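Local structure of putative sporulation-specific glycosylase ydhD (Bacillus subtilis subsp. subtilis str. 168, 3CZ8) at residues A[199-204]-A[289-294]. The protein probably binds chitin and hydrolyses glycosidic bonds, this chain being the family 18 glycosyl hydrolase part of a longer sporulation-associated protein. The protein carries 1 engineered substitution. Residues are numbered along the deposited sequence; the frame is centred on the assembly and turned at random.
Sequences TEIRRT and SRKMQI
The guanidinium of R202 has the CD1 methyl of I294 over one of its faces, 3.5 Å above the plane and displaced toward the rim; R290 NH1 comes to R202 NH2 at a slant. The nearest approach, 3.6 Å from R202 NH1 to I294 CD1, is a van der Waals contact of a methyl on the flat, delocalised face of the cation, whose N-H groups lie in the plane and so stay usable elsewhere. R202 leaves the helix with CG anti to the backbone N (chi1 175°), and the bends at chi2 and chi3 turn the chain back so that CD, NE and the guanidinium lie along the I294 methyl. Arginine suits this margin: its long chain covers the isoleucine, and its charged end meets E297 in a salt bridge. Were R202 an alanine, the I294 methyl would probably lose this cover and E297 its cationic mate. Deeper in, I201 and I294 face each other, CG2 to CG2 at 4.0 Å; these branched, buried side chains bridge the gap between segments 199-204 and 289-294, which run near-parallel, their axes crossing at -21° with a closest approach of 11.1 Å, and I198 and I205 also pack on I294. I201 CD1 meets K291 CE and NZ, each at 3.7 Å, the two side chains crossing at about a right angle. Lysine fits a buried place here because its methylenes pack like an aliphatic residue, while NZ is satisfied by A196 O and a salt bridge to E283. The pair joins two outer helices of the TIM barrel, far from the predicted proton donor. With R202 NH2 and R290 NH1 only 4.3 Å apart, like charges probably oppose the association slightly, and E297 is likely to offset this; cohesion thus rests on isoleucine packing and the aliphatic parts of R202 and K291, whose polar ends are bonded elsewhere.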
# COMPACT_ATOMS: atom_id res chain seq x y z
N THR A 199 25.44 5.96 1.03
CA THR A 199 26.78 5.65 0.55
C THR A 199 26.72 4.87 -0.77
O THR A 199 27.46 5.17 -1.71
CB THR A 199 27.60 4.87 1.61
OG1 THR A 199 26.83 3.76 2.09
CG2 THR A 199 27.95 5.77 2.79
N GLU A 200 25.82 3.90 -0.85
CA GLU A 200 25.68 3.10 -2.06
C GLU A 200 24.89 3.82 -3.16
O GLU A 200 25.09 3.55 -4.35
CB GLU A 200 25.07 1.73 -1.74
CG GLU A 200 25.93 0.84 -0.85
CD GLU A 200 27.32 0.56 -1.41
OE1 GLU A 200 27.44 0.19 -2.60
OE2 GLU A 200 28.30 0.71 -0.65
N ILE A 201 24.01 4.73 -2.76
CA ILE A 201 23.26 5.59 -3.69
C ILE A 201 24.23 6.54 -4.40
O ILE A 201 24.15 6.73 -5.62
CB ILE A 201 22.12 6.37 -2.96
CG1 ILE A 201 21.01 5.40 -2.53
CG2 ILE A 201 21.52 7.48 -3.83
CD1 ILE A 201 20.07 6.00 -1.52
N ARG A 202 25.14 7.12 -3.61
CA ARG A 202 26.24 7.96 -4.10
C ARG A 202 27.04 7.25 -5.18
O ARG A 202 27.22 7.79 -6.28
CB ARG A 202 27.17 8.33 -2.93
CG ARG A 202 28.43 9.11 -3.30
CD ARG A 202 28.24 10.60 -3.10
NE ARG A 202 27.89 10.92 -1.72
CZ ARG A 202 27.35 12.07 -1.33
NH1 ARG A 202 27.10 13.04 -2.21
NH2 ARG A 202 27.06 12.25 -0.04
N ARG A 203 27.50 6.04 -4.87
CA ARG A 203 28.26 5.20 -5.80
C ARG A 203 27.47 4.84 -7.06
O ARG A 203 28.03 4.85 -8.15
CB ARG A 203 28.72 3.91 -5.11
CG ARG A 203 29.94 4.07 -4.23
CD ARG A 203 30.13 2.84 -3.35
NE ARG A 203 31.30 2.96 -2.48
CZ ARG A 203 31.28 3.53 -1.27
NH1 ARG A 203 30.17 4.04 -0.77
NH2 ARG A 203 32.40 3.58 -0.56
N THR A 204 26.17 4.54 -6.89
CA THR A 204 25.27 4.23 -8.00
C THR A 204 25.15 5.42 -8.95
O THR A 204 25.29 5.26 -10.17
CB THR A 204 23.86 3.81 -7.50
OG1 THR A 204 23.99 2.66 -6.65
CG2 THR A 204 22.93 3.47 -8.66
N SER A 289 14.45 12.80 2.70
CA SER A 289 14.95 14.15 2.42
C SER A 289 16.34 14.10 1.81
O SER A 289 16.60 14.77 0.81
CB SER A 289 14.97 15.00 3.68
OG SER A 289 13.66 15.32 4.10
N ARG A 290 17.22 13.30 2.41
CA ARG A 290 18.60 13.11 1.95
C ARG A 290 18.69 12.54 0.54
O ARG A 290 19.65 12.81 -0.18
CB ARG A 290 19.39 12.23 2.93
CG ARG A 290 19.96 12.96 4.15
CD ARG A 290 21.06 13.97 3.77
NE ARG A 290 22.28 13.32 3.28
CZ ARG A 290 23.45 13.34 3.91
NH1 ARG A 290 24.50 12.71 3.38
NH2 ARG A 290 23.59 13.99 5.06
N LYS A 291 17.69 11.75 0.15
CA LYS A 291 17.62 11.20 -1.20
C LYS A 291 17.23 12.25 -2.24
O LYS A 291 17.79 12.27 -3.34
CB LYS A 291 16.68 10.00 -1.24
CG LYS A 291 17.28 8.73 -0.67
CD LYS A 291 16.19 7.77 -0.26
CE LYS A 291 16.74 6.41 0.10
NZ LYS A 291 17.67 6.40 1.27
N MET A 292 16.27 13.12 -1.91
CA MET A 292 15.95 14.27 -2.77
C MET A 292 17.12 15.26 -2.82
O MET A 292 17.35 15.90 -3.84
CB MET A 292 14.64 14.95 -2.33
CG MET A 292 14.19 16.13 -3.22
SD MET A 292 14.17 15.81 -5.01
CE MET A 292 12.43 15.59 -5.32
N GLN A 293 17.86 15.36 -1.72
CA GLN A 293 19.05 16.19 -1.62
C GLN A 293 20.18 15.75 -2.56
O GLN A 293 20.78 16.59 -3.22
CB GLN A 293 19.55 16.24 -0.18
CG GLN A 293 18.85 17.27 0.70
CD GLN A 293 19.30 17.20 2.15
OE1 GLN A 293 20.49 17.08 2.44
NE2 GLN A 293 18.34 17.28 3.07
N ILE A 294 20.44 14.44 -2.62
CA ILE A 294 21.48 13.91 -3.52
C ILE A 294 21.05 13.92 -4.99
O ILE A 294 21.88 13.93 -5.90
CB ILE A 294 22.01 12.52 -3.06
CG1 ILE A 294 23.43 12.29 -3.59
CG2 ILE A 294 21.05 11.39 -3.47
CD1 ILE A 294 24.17 11.15 -2.94